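Local coordinates for DNA repair protein RAD2 (PDB 4Q0W) that cuts DNA next to UV damage, bulky adducts and cross-links, making the incision that nucleotide excision repair requires, at residues S31-I34 against Y35-K39; L293-K296 against L297-N300; K353-E356 against I357-L361. One frame throughout, in Å; residues are numbered along the deposited sequence.

Contact 1. Residues S31-I34 against Y35-K39; sequences SIWI and YQFLK. With nucleotides of chain C; nucleotides of chain D.
Ile32 and Gln36 meet one turn apart at the start of helix 33-40, where Ile32 holds the N-cap position and the minor-groove edges of the DNA come close. Gln36 can be followed outward. Its CB lies 3.1 Å from Ile32 O, the carbonyl that also receives the Gln36 backbone N-H. CG, set opposite the backbone N (chi1 -170°), leaves the helix and comes to rest 3.5 Å from C2 of DA16 of chain D. CD is about equally near C2 of that adenine and O2 of the thymine DT3 of chain C, and at the tip NE2 gives a hydrogen bond of 2.9 Å to O2 of DT3, moderately bent at 147°. The same NE2 has Ile32 CD1 at 3.4 Å, a methyl that also packs on the DT3 sugar, while OE1 is taken by Arg60. The amide is thus gripped at both ends, which should fix its rotation. Tyr35 presents CD2 to DT3 of chain C, 3.2 Å from O4', with the base atom C6 in the plane of the ring at its edge; its OH accepts a hydrogen bond from Lys39 NZ. On the other flank Trp33 and Phe37 lie side by side, with Trp33 CB 3.8 Å from Phe37 CE2. Ile34 and Leu38 run alongside one another in the same way. Within the N-domain, the helix thus shows one flank to DNA, close to the probable magnesium ligands Asp29 and Asp76, while Ile34 and Phe37 pack on helix 52-66 and Ile34 also reaches helix 148-160.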
ATOM      1  N   SER A  31       2.951  25.016 -18.590  1.00 22.81           N
ATOM      2  CA  SER A  31       2.233  25.628 -17.467  1.00 26.01           C
ATOM      3  C   SER A  31       2.899  25.485 -16.087  1.00 27.14           C
ATOM      4  O   SER A  31       2.746  26.363 -15.235  1.00 34.95           O
ATOM      5  CB  SER A  31       0.801  25.073 -17.404  1.00 27.10           C
ATOM      6  OG  SER A  31       0.803  23.661 -17.189  1.00 26.50           O
ATOM      7  N   ILE A  32       3.617  24.391 -15.851  1.00 21.23           N
ATOM      8  CA  ILE A  32       4.241  24.196 -14.538  1.00 29.05           C
ATOM      9  C   ILE A  32       5.775  24.125 -14.575  1.00 29.83           C
ATOM     10  O   ILE A  32       6.415  23.825 -13.563  1.00 29.22           O
ATOM     11  CB  ILE A  32       3.680  22.954 -13.784  1.00 33.84           C
ATOM     12  CG1 ILE A  32       4.057  21.661 -14.502  1.00 31.32           C
ATOM     13  CG2 ILE A  32       2.176  23.060 -13.591  1.00 34.34           C
ATOM     14  CD1 ILE A  32       4.027  20.444 -13.601  1.00 41.22           C
ATOM     15  N   TRP A  33       6.363  24.400 -15.734  1.00 26.90           N
ATOM     16  CA  TRP A  33       7.822  24.368 -15.872  1.00 23.88           C
ATOM     17  C   TRP A  33       8.548  25.290 -14.878  1.00 22.85           C
ATOM     18  O   TRP A  33       9.520  24.879 -14.232  1.00 19.84           O
ATOM     19  CB  TRP A  33       8.231  24.757 -17.295  1.00 20.04           C
ATOM     20  CG  TRP A  33       7.980  23.702 -18.329  1.00 29.10           C
ATOM     21  CD1 TRP A  33       7.108  22.635 -18.247  1.00 24.92           C
ATOM     22  CD2 TRP A  33       8.618  23.601 -19.604  1.00 23.62           C
ATOM     23  NE1 TRP A  33       7.172  21.888 -19.408  1.00 23.50           N
ATOM     24  CE2 TRP A  33       8.096  22.456 -20.249  1.00 23.52           C
ATOM     25  CE3 TRP A  33       9.591  24.367 -20.264  1.00 21.89           C
ATOM     26  CZ2 TRP A  33       8.513  22.062 -21.523  1.00 18.79           C
ATOM     27  CZ3 TRP A  33      10.004  23.970 -21.529  1.00 23.23           C
ATOM     28  CH2 TRP A  33       9.458  22.832 -22.148  1.00 20.27           C
ATOM     29  N   ILE A  34       8.087  26.532 -14.754  1.00 20.93           N
ATOM     30  CA  ILE A  34       8.810  27.483 -13.899  1.00 30.95           C
ATOM     31  C   ILE A  34       8.859  26.977 -12.462  1.00 35.62           C
ATOM     32  O   ILE A  34       9.943  26.845 -11.882  1.00 30.86           O
ATOM     33  CB  ILE A  34       8.216  28.897 -13.944  1.00 31.96           C
ATOM     34  CG1 ILE A  34       8.388  29.513 -15.330  1.00 27.40           C
ATOM     35  CG2 ILE A  34       8.904  29.802 -12.919  1.00 40.43           C
ATOM     36  CD1 ILE A  34       7.659  30.842 -15.488  1.00 27.52           C
ATOM     37  N   TYR A  35       7.688  26.666 -11.905  1.00 30.42           N
ATOM     38  CA  TYR A  35       7.601  26.198 -10.527  1.00 37.69           C
ATOM     39  C   TYR A  35       8.433  24.947 -10.340  1.00 37.61           C
ATOM     40  O   TYR A  35       9.081  24.765  -9.309  1.00 40.48           O
ATOM     41  CB  TYR A  35       6.144  25.926 -10.122  1.00 39.21           C
ATOM     42  CG  TYR A  35       5.993  25.741  -8.629  1.00 51.87           C
ATOM     43  CD1 TYR A  35       6.145  26.818  -7.759  1.00 52.67           C
ATOM     44  CD2 TYR A  35       5.718  24.487  -8.081  1.00 51.81           C
ATOM     45  CE1 TYR A  35       6.021  26.658  -6.382  1.00 53.38           C
ATOM     46  CE2 TYR A  35       5.591  24.317  -6.705  1.00 54.82           C
ATOM     47  CZ  TYR A  35       5.745  25.406  -5.862  1.00 61.88           C
ATOM     48  OH  TYR A  35       5.625  25.246  -4.500  1.00 61.50           O
ATOM     49  N   GLN A  36       8.419  24.097 -11.360  1.00 33.50           N
ATOM     50  CA  GLN A  36       9.161  22.847 -11.346  1.00 33.73           C
ATOM     51  C   GLN A  36      10.675  23.074 -11.285  1.00 39.87           C
ATOM     52  O   GLN A  36      11.380  22.409 -10.525  1.00 43.16           O
ATOM     53  CB  GLN A  36       8.786  22.041 -12.591  1.00 38.65           C
ATOM     54  CG  GLN A  36       9.287  20.616 -12.623  1.00 44.22           C
ATOM     55  CD  GLN A  36       8.623  19.806 -13.726  1.00 47.51           C
ATOM     56  OE1 GLN A  36       9.254  19.464 -14.728  1.00 44.95           O
ATOM     57  NE2 GLN A  36       7.340  19.496 -13.545  1.00 46.35           N
ATOM     58  N   PHE A  37      11.172  24.010 -12.088  1.00 33.82           N
ATOM     59  CA  PHE A  37      12.597  24.326 -12.095  1.00 34.77           C
ATOM     60  C   PHE A  37      13.023  24.970 -10.777  1.00 39.85           C
ATOM     61  O   PHE A  37      14.127  24.729 -10.287  1.00 43.28           O
ATOM     62  CB  PHE A  37      12.927  25.246 -13.271  1.00 30.02           C
ATOM     63  CG  PHE A  37      12.834  24.567 -14.615  1.00 30.27           C
ATOM     64  CD1 PHE A  37      13.459  23.352 -14.835  1.00 27.37           C
ATOM     65  CD2 PHE A  37      12.115  25.144 -15.652  1.00 29.57           C
ATOM     66  CE1 PHE A  37      13.368  22.723 -16.068  1.00 23.06           C
ATOM     67  CE2 PHE A  37      12.018  24.521 -16.889  1.00 27.36           C
ATOM     68  CZ  PHE A  37      12.642  23.310 -17.093  1.00 26.17           C
ATOM     69  N   LEU A  38      12.141  25.795 -10.217  1.00 42.21           N
ATOM     70  CA  LEU A  38      12.344  26.383  -8.893  1.00 49.73           C
ATOM     71  C   LEU A  38      12.583  25.317  -7.830  1.00 52.27           C
ATOM     72  O   LEU A  38      13.496  25.440  -7.014  1.00 57.89           O
ATOM     73  CB  LEU A  38      11.128  27.213  -8.488  1.00 43.30           C
ATOM     74  CG  LEU A  38      11.168  28.716  -8.725  1.00 46.33           C
ATOM     75  CD1 LEU A  38      11.631  29.034 -10.138  1.00 52.72           C
ATOM     76  CD2 LEU A  38       9.798  29.313  -8.459  1.00 45.21           C
ATOM     77  N   LYS A  39      11.757  24.273  -7.847  1.00 49.52           N
ATOM     78  CA  LYS A  39      11.818  23.227  -6.831  1.00 52.43           C
ATOM     79  C   LYS A  39      12.868  22.161  -7.128  1.00 56.47           C
ATOM     80  O   LYS A  39      13.415  21.549  -6.209  1.00 56.72           O
ATOM     81  CB  LYS A  39      10.440  22.573  -6.656  1.00 53.12           C
ATOM     82  CG  LYS A  39       9.782  22.857  -5.307  1.00 59.83           C
ATOM     83  CD  LYS A  39       9.474  24.342  -5.128  1.00 62.34           C
ATOM     84  CE  LYS A  39       9.149  24.666  -3.673  1.00 64.09           C
ATOM     85  NZ  LYS A  39       8.226  25.833  -3.555  1.00 66.34           N
TER
ATOM     86  P    DT C   3       1.147  23.130  -6.265  1.00 88.09           P
ATOM     87  O5'  DT C   3       2.343  23.132  -7.334  1.00 54.01           O
ATOM     88  C5'  DT C   3       2.117  23.563  -8.677  1.00 45.18           C
ATOM     89  C4'  DT C   3       2.537  22.491  -9.662  1.00 41.79           C
ATOM     90  O4'  DT C   3       3.956  22.255  -9.579  1.00 46.70           O
ATOM     91  C3'  DT C   3       1.895  21.141  -9.388  1.00 49.91           C
ATOM     92  O3'  DT C   3       0.795  20.987 -10.267  1.00 50.85           O
ATOM     93  C2'  DT C   3       2.977  20.099  -9.659  1.00 46.36           C
ATOM     94  C1'  DT C   3       4.233  20.912  -9.923  1.00 48.22           C
ATOM     95  N1   DT C   3       5.396  20.498  -9.099  1.00 43.81           N
ATOM     96  C2   DT C   3       6.402  19.749  -9.671  1.00 36.51           C
ATOM     97  O2   DT C   3       6.384  19.387 -10.833  1.00 40.44           O
ATOM     98  N3   DT C   3       7.438  19.447  -8.826  1.00 37.13           N
ATOM     99  C4   DT C   3       7.546  19.810  -7.493  1.00 47.77           C
ATOM    100  O4   DT C   3       8.512  19.486  -6.805  1.00 55.01           O
ATOM    101  C5   DT C   3       6.448  20.588  -6.966  1.00 45.06           C
ATOM    102  C7   DT C   3       6.459  21.042  -5.537  1.00 51.72           C
ATOM    103  C6   DT C   3       5.437  20.895  -7.782  1.00 39.27           C
TER
ATOM    104  P    DA D  16      14.729  10.724 -11.964  1.00 85.56           P
ATOM    105  OP1  DA D  16      14.400   9.457 -12.669  1.00 63.57           O
ATOM    106  OP2  DA D  16      16.096  10.939 -11.427  1.00 74.20           O
ATOM    107  O5'  DA D  16      14.388  11.970 -12.909  1.00 71.77           O
ATOM    108  C5'  DA D  16      13.149  12.027 -13.605  1.00 59.49           C
ATOM    109  C4'  DA D  16      12.770  13.475 -13.848  1.00 62.44           C
ATOM    110  O4'  DA D  16      12.493  14.125 -12.582  1.00 61.66           O
ATOM    111  C3'  DA D  16      13.864  14.330 -14.490  1.00 66.17           C
ATOM    112  O3'  DA D  16      13.588  14.512 -15.886  1.00 60.00           O
ATOM    113  C2'  DA D  16      13.846  15.652 -13.702  1.00 57.53           C
ATOM    114  C1'  DA D  16      12.585  15.507 -12.847  1.00 59.36           C
ATOM    115  N9   DA D  16      12.561  16.247 -11.585  1.00 55.20           N
ATOM    116  C8   DA D  16      13.580  16.433 -10.690  1.00 54.13           C
ATOM    117  N7   DA D  16      13.238  17.147  -9.640  1.00 53.66           N
ATOM    118  C5   DA D  16      11.900  17.448  -9.856  1.00 53.54           C
ATOM    119  C6   DA D  16      10.949  18.184  -9.110  1.00 47.34           C
ATOM    120  N6   DA D  16      11.222  18.768  -7.937  1.00 49.79           N
ATOM    121  N1   DA D  16       9.697  18.290  -9.615  1.00 41.74           N
ATOM    122  C2   DA D  16       9.423  17.697 -10.788  1.00 43.30           C
ATOM    123  N3   DA D  16      10.234  16.986 -11.577  1.00 45.02           N
ATOM    124  C4   DA D  16      11.469  16.901 -11.053  1.00 51.10           C
TER
HETATM  125  O   HOH W   1       5.291  27.311 -13.203  1.00 41.10           O

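Contact 2. Residues L293-K296 against L297-N300; sequences LRKK and LVNN
Leu293 and Leu297, one turn apart, make the apolar part of this contact: Leu293 CG is 3.9 Å from Leu297 CD1, the two side chains slanting across each other. Leu297 CG turns back over the preceding turn (chi1 -59°, opposite its own carbonyl carbon) and also lies 3.3 Å from Leu293 O. Beyond the pair, Leu297 meets Phe269 and Tyr273 of helix 266-278. With an alanine in place of Leu297, a gap is likely to open beside Leu293, and those two rings would lose the isobutyl group that touches them.

The backbone bonds are successive i to i+4 links, from Leu297 N to Leu293 O (3.0 Å) through to Asn300 N to Lys296 O (2.9 Å). This last one closes the helix, for Asn300 is the first residue to leave helical backbone angles.

Charged side chains leave in different directions. Arg294 is buried, its guanidinium salt-bridged to Glu286, bonded to the carbonyls of Trp272 and Tyr273 and in cation-pi contact with Trp272. Lys296 is fully extended, passes Asn300 with Lys296 CG 3.8 Å from Asn300 ND2, and gives NZ to Gly250 O. One modelled conformer of Lys295 lies by a DNA phosphate, and Lys296 packs on a sugar.

The arrangement is that of the C-terminal turn of an amphipathic helix, with leucines against helix 266-278 and DNA beside Lys295 and Lys296, probably in or next to the helical DNA-binding (H3TH) region of this family.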
ATOM      1  N   LEU A 293     -18.615  -5.075  -3.198  1.00 35.27           N
ATOM      2  CA  LEU A 293     -18.508  -3.651  -3.497  1.00 31.85           C
ATOM      3  C   LEU A 293     -19.423  -2.831  -2.581  1.00 29.67           C
ATOM      4  O   LEU A 293     -19.009  -1.804  -2.037  1.00 24.39           O
ATOM      5  CB  LEU A 293     -18.832  -3.384  -4.965  1.00 30.55           C
ATOM      6  CG  LEU A 293     -18.892  -1.918  -5.400  1.00 30.65           C
ATOM      7  CD1 LEU A 293     -17.611  -1.184  -5.046  1.00 25.33           C
ATOM      8  CD2 LEU A 293     -19.170  -1.832  -6.892  1.00 23.45           C
ATOM      9  N   ARG A 294     -20.657  -3.294  -2.399  1.00 28.82           N
ATOM     10  CA  ARG A 294     -21.599  -2.572  -1.551  1.00 26.27           C
ATOM     11  C   ARG A 294     -21.065  -2.452  -0.132  1.00 32.88           C
ATOM     12  O   ARG A 294     -21.071  -1.370   0.450  1.00 24.23           O
ATOM     13  CB  ARG A 294     -22.959  -3.256  -1.523  1.00 23.81           C
ATOM     14  CG  ARG A 294     -23.979  -2.523  -0.656  1.00 26.78           C
ATOM     15  CD  ARG A 294     -25.340  -3.207  -0.699  1.00 33.34           C
ATOM     16  NE  ARG A 294     -25.863  -3.280  -2.064  1.00 32.49           N
ATOM     17  CZ  ARG A 294     -26.473  -2.274  -2.686  1.00 31.58           C
ATOM     18  NH1 ARG A 294     -26.628  -1.106  -2.075  1.00 26.03           N
ATOM     19  NH2 ARG A 294     -26.920  -2.429  -3.927  1.00 28.36           N
ATOM     20  N   LYS A 295     -20.600  -3.572   0.414  1.00 28.71           N
ATOM     21  CA  LYS A 295     -20.049  -3.591   1.764  0.50 33.44           C
ATOM     22  C   LYS A 295     -18.923  -2.571   1.902  1.00 30.61           C
ATOM     23  O   LYS A 295     -18.830  -1.858   2.904  1.00 30.37           O
ATOM     24  CB  LYS A 295     -19.549  -4.994   2.116  0.50 36.59           C
ATOM     25  CG  LYS A 295     -19.663  -5.343   3.592  0.50 38.76           C
ATOM     26  CD  LYS A 295     -18.594  -4.658   4.435  0.50 41.09           C
ATOM     27  CE  LYS A 295     -19.194  -4.059   5.700  0.50 41.80           C
ATOM     28  NZ  LYS A 295     -20.157  -2.962   5.389  0.50 33.63           N
ATOM     29  N   LYS A 296     -18.079  -2.492   0.882  1.00 30.03           N
ATOM     30  CA  LYS A 296     -16.981  -1.527   0.879  1.00 31.37           C
ATOM     31  C   LYS A 296     -17.469  -0.070   0.869  1.00 26.09           C
ATOM     32  O   LYS A 296     -16.941   0.774   1.603  1.00 21.99           O
ATOM     33  CB  LYS A 296     -16.062  -1.775  -0.317  1.00 26.77           C
ATOM     34  CG  LYS A 296     -14.948  -0.759  -0.441  1.00 31.13           C
ATOM     35  CD  LYS A 296     -13.946  -1.188  -1.497  1.00 38.56           C
ATOM     36  CE  LYS A 296     -12.860  -0.142  -1.661  1.00 32.92           C
ATOM     37  NZ  LYS A 296     -11.880  -0.556  -2.697  1.00 31.67           N
ATOM     38  N   LEU A 297     -18.465   0.229   0.035  1.00 21.47           N
ATOM     39  CA  LEU A 297     -18.976   1.598  -0.054  1.00 24.22           C
ATOM     40  C   LEU A 297     -19.622   2.016   1.270  1.00 17.89           C
ATOM     41  O   LEU A 297     -19.407   3.131   1.752  1.00 20.89           O
ATOM     42  CB  LEU A 297     -19.950   1.740  -1.234  1.00 21.55           C
ATOM     43  CG  LEU A 297     -19.368   1.412  -2.622  1.00 26.97           C
ATOM     44  CD1 LEU A 297     -20.476   1.185  -3.650  1.00 24.37           C
ATOM     45  CD2 LEU A 297     -18.429   2.498  -3.108  1.00 13.97           C
ATOM     46  N   VAL A 298     -20.385   1.105   1.868  1.00 24.22           N
ATOM     47  CA  VAL A 298     -21.012   1.364   3.168  1.00 27.43           C
ATOM     48  C   VAL A 298     -19.950   1.676   4.219  1.00 26.90           C
ATOM     49  O   VAL A 298     -19.989   2.733   4.864  1.00 25.77           O
ATOM     50  CB  VAL A 298     -21.896   0.188   3.620  1.00 27.98           C
ATOM     51  CG1 VAL A 298     -22.405   0.406   5.045  1.00 31.31           C
ATOM     52  CG2 VAL A 298     -23.072   0.026   2.676  1.00 27.00           C
ATOM     53  N   ASN A 299     -18.980   0.778   4.361  1.00 30.02           N
ATOM     54  CA  ASN A 299     -17.898   0.980   5.316  1.00 28.91           C
ATOM     55  C   ASN A 299     -17.163   2.291   5.069  1.00 27.72           C
ATOM     56  O   ASN A 299     -16.738   2.962   6.014  1.00 28.58           O
ATOM     57  CB  ASN A 299     -16.922  -0.204   5.305  1.00 36.25           C
ATOM     58  CG  ASN A 299     -15.858  -0.087   6.390  1.00 43.21           C
ATOM     59  OD1 ASN A 299     -14.671   0.099   6.100  1.00 47.55           O
ATOM     60  ND2 ASN A 299     -16.283  -0.169   7.645  1.00 37.31           N
ATOM     61  N   ASN A 300     -17.040   2.681   3.805  1.00 24.23           N
ATOM     62  CA  ASN A 300     -16.425   3.972   3.494  1.00 25.57           C
ATOM     63  C   ASN A 300     -17.397   5.158   3.563  1.00 19.32           C
ATOM     64  O   ASN A 300     -17.033   6.273   3.191  1.00 20.22           O
ATOM     65  CB  ASN A 300     -15.697   3.932   2.138  1.00 21.71           C
ATOM     66  CG  ASN A 300     -14.401   3.136   2.208  1.00 37.45           C
ATOM     67  OD1 ASN A 300     -13.800   3.020   3.278  1.00 33.15           O
ATOM     68  ND2 ASN A 300     -13.971   2.575   1.073  1.00 22.82           N
TER

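Contact 3. Residues K353-E356 against I357-L361; sequences KSDE and ILIPL
Asp355 and Ile359 slant across each other one turn apart on helix 351-361, the methyl of the isoleucine laid against the root of the aspartate. Ile359 CD1 stands 3.7 Å from Asp355 CB and 3.9 Å from its OD2, so the aliphatic end meets CB and also comes near one carboxylate oxygen. Two torsions bring it there: CG1 lies opposite the carbonyl carbon (chi1 -70°) and CD1 continues in an extended line, which carries the methyl back toward the preceding turn. The carboxylate itself turns to another helix, where OD2 makes a salt bridge with Arg340 of helix 336-347.

Leu358 is set differently. Its CG also bends back beside its own backbone N, and lies 3.3 Å from Ser354 O, the carbonyl that accepts the Leu358 backbone N-H at 2.8 Å. That oxygen takes a second, weak bond from Ile357 N. From this base the leucine packs on Leu336 and Leu339 of helix 336-347 and on Phe58 of helix 52-66.

Ile357 points along another side, its CD1 4.1 Å from Lys353 O, and its side chain reaches Phe58, Cys62 and Trp349. Lys353 leads away from the second segment, extended as far as CE, and its ammonium forms a cation-pi contact with Trp349.

Pro360 interrupts the backbone pattern. Lacking an N-H, it sets its ring carbon CD 3.5 Å from Glu356 O in place of the usual donor, and the helix kinks there.

Chemically, apolar and ionic contacts are combined on helix 336-347, through Leu358 and through Asp355 with Arg340, while Ile357 and Leu358 reach helix 52-66. The contact, about 18 Å from the DNA at the nearest atoms, thus joins helix 351-361 to both neighbours, with the salt bridge as its ionic part.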
ATOM      1  N   LYS A 353      29.977  30.815 -25.286  1.00 27.10           N
ATOM      2  CA  LYS A 353      29.244  29.718 -24.658  1.00 32.05           C
ATOM      3  C   LYS A 353      27.896  29.524 -25.349  1.00 34.40           C
ATOM      4  O   LYS A 353      27.523  28.401 -25.688  1.00 35.14           O
ATOM      5  CB  LYS A 353      29.038  30.006 -23.169  1.00 30.75           C
ATOM      6  CG  LYS A 353      28.366  28.873 -22.377  1.00 31.08           C
ATOM      7  CD  LYS A 353      28.356  29.177 -20.867  1.00 32.62           C
ATOM      8  CE  LYS A 353      27.554  28.144 -20.079  1.00 38.19           C
ATOM      9  NZ  LYS A 353      27.967  26.742 -20.382  1.00 44.58           N
ATOM     10  N   SER A 354      27.175  30.623 -25.564  1.00 27.64           N
ATOM     11  CA  SER A 354      25.888  30.579 -26.242  1.00 25.14           C
ATOM     12  C   SER A 354      26.029  30.094 -27.682  1.00 31.12           C
ATOM     13  O   SER A 354      25.240  29.271 -28.147  1.00 29.84           O
ATOM     14  CB  SER A 354      25.225  31.961 -26.220  1.00 23.05           C
ATOM     15  OG  SER A 354      24.854  32.334 -24.901  1.00 21.94           O
ATOM     16  N   ASP A 355      27.031  30.619 -28.383  1.00 25.88           N
ATOM     17  CA  ASP A 355      27.293  30.251 -29.766  1.00 29.95           C
ATOM     18  C   ASP A 355      27.522  28.747 -29.923  1.00 28.37           C
ATOM     19  O   ASP A 355      27.002  28.128 -30.839  1.00 27.12           O
ATOM     20  CB  ASP A 355      28.520  31.012 -30.288  1.00 25.64           C
ATOM     21  CG  ASP A 355      28.202  32.441 -30.680  1.00 31.36           C
ATOM     22  OD1 ASP A 355      27.090  32.918 -30.355  1.00 29.74           O
ATOM     23  OD2 ASP A 355      29.065  33.095 -31.317  1.00 31.20           O
ATOM     24  N   GLU A 356      28.301  28.171 -29.016  1.00 26.08           N
ATOM     25  CA  GLU A 356      28.679  26.772 -29.107  1.00 28.40           C
ATOM     26  C   GLU A 356      27.436  25.889 -29.159  1.00 40.39           C
ATOM     27  O   GLU A 356      27.416  24.874 -29.859  1.00 35.04           O
ATOM     28  CB  GLU A 356      29.547  26.404 -27.913  1.00 34.68           C
ATOM     29  CG  GLU A 356      30.052  24.979 -27.912  1.00 53.05           C
ATOM     30  CD  GLU A 356      31.062  24.745 -26.810  1.00 68.81           C
ATOM     31  OE1 GLU A 356      31.168  25.613 -25.914  1.00 58.59           O
ATOM     32  OE2 GLU A 356      31.753  23.701 -26.845  1.00 73.83           O
ATOM     33  N   ILE A 357      26.393  26.303 -28.439  1.00 37.03           N
ATOM     34  CA  ILE A 357      25.130  25.570 -28.396  1.00 32.15           C
ATOM     35  C   ILE A 357      24.180  25.990 -29.518  1.00 29.01           C
ATOM     36  O   ILE A 357      23.551  25.148 -30.157  1.00 33.18           O
ATOM     37  CB  ILE A 357      24.440  25.732 -27.013  1.00 30.20           C
ATOM     38  CG1 ILE A 357      25.279  25.053 -25.926  1.00 32.03           C
ATOM     39  CG2 ILE A 357      23.032  25.152 -27.029  1.00 32.50           C
ATOM     40  CD1 ILE A 357      24.934  25.472 -24.508  1.00 33.73           C
ATOM     41  N   LEU A 358      24.093  27.290 -29.777  1.00 25.00           N
ATOM     42  CA  LEU A 358      23.039  27.823 -30.636  1.00 24.21           C
ATOM     43  C   LEU A 358      23.320  27.731 -32.138  1.00 34.49           C
ATOM     44  O   LEU A 358      22.405  27.496 -32.933  1.00 29.32           O
ATOM     45  CB  LEU A 358      22.720  29.274 -30.249  1.00 22.73           C
ATOM     46  CG  LEU A 358      22.017  29.511 -28.910  1.00 25.42           C
ATOM     47  CD1 LEU A 358      21.887  31.007 -28.642  1.00 22.28           C
ATOM     48  CD2 LEU A 358      20.628  28.844 -28.901  1.00 22.44           C
ATOM     49  N   ILE A 359      24.575  27.932 -32.528  1.00 27.80           N
ATOM     50  CA  ILE A 359      24.938  27.913 -33.949  1.00 30.83           C
ATOM     51  C   ILE A 359      24.558  26.607 -34.681  1.00 28.38           C
ATOM     52  O   ILE A 359      23.976  26.669 -35.770  1.00 29.53           O
ATOM     53  CB  ILE A 359      26.428  28.319 -34.177  1.00 31.02           C
ATOM     54  CG1 ILE A 359      26.615  29.811 -33.891  1.00 30.12           C
ATOM     55  CG2 ILE A 359      26.862  28.025 -35.604  1.00 31.66           C
ATOM     56  CD1 ILE A 359      28.069  30.269 -33.881  1.00 36.41           C
ATOM     57  N   PRO A 360      24.862  25.430 -34.088  1.00 31.16           N
ATOM     58  CA  PRO A 360      24.409  24.186 -34.736  1.00 36.28           C
ATOM     59  C   PRO A 360      22.887  24.104 -34.895  1.00 43.96           C
ATOM     60  O   PRO A 360      22.415  23.494 -35.855  1.00 45.13           O
ATOM     61  CB  PRO A 360      24.882  23.091 -33.773  1.00 27.87           C
ATOM     62  CG  PRO A 360      26.040  23.694 -33.052  1.00 32.72           C
ATOM     63  CD  PRO A 360      25.699  25.154 -32.904  1.00 25.52           C
ATOM     64  N   LEU A 361      22.138  24.711 -33.975  1.00 39.36           N
ATOM     65  CA  LEU A 361      20.673  24.709 -34.039  1.00 36.14           C
ATOM     66  C   LEU A 361      20.119  25.590 -35.154  1.00 36.22           C
ATOM     67  O   LEU A 361      19.035  25.336 -35.670  1.00 49.47           O
ATOM     68  CB  LEU A 361      20.078  25.151 -32.705  1.00 28.79           C
ATOM     69  CG  LEU A 361      19.764  24.078 -31.665  1.00 36.96           C
ATOM     70  CD1 LEU A 361      20.593  22.817 -31.851  1.00 39.11           C
ATOM     71  CD2 LEU A 361      19.941  24.632 -30.257  1.00 32.33           C
TER

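From the N terminus, contact 1 comes first, at the start of helix 33-40 in the N-domain, directly after strand 25-29 of the central sheet. Contact 2 follows on helix 288-299 and contact 3 on helix 351-361, near the end of the modelled chain. Each lies within one continuous stretch, so none closes a loop longer than a helical turn, and they run in series without nesting or crossing. Contacts 2 and 3 fall on opposite sides of the chain's centre, about 61 Å apart between centres. Contacts 1 and 2 both border DNA, whereas contacts 1 and 3 share helix 52-66 as a neighbour, linking the C-terminal helix back to the N-domain.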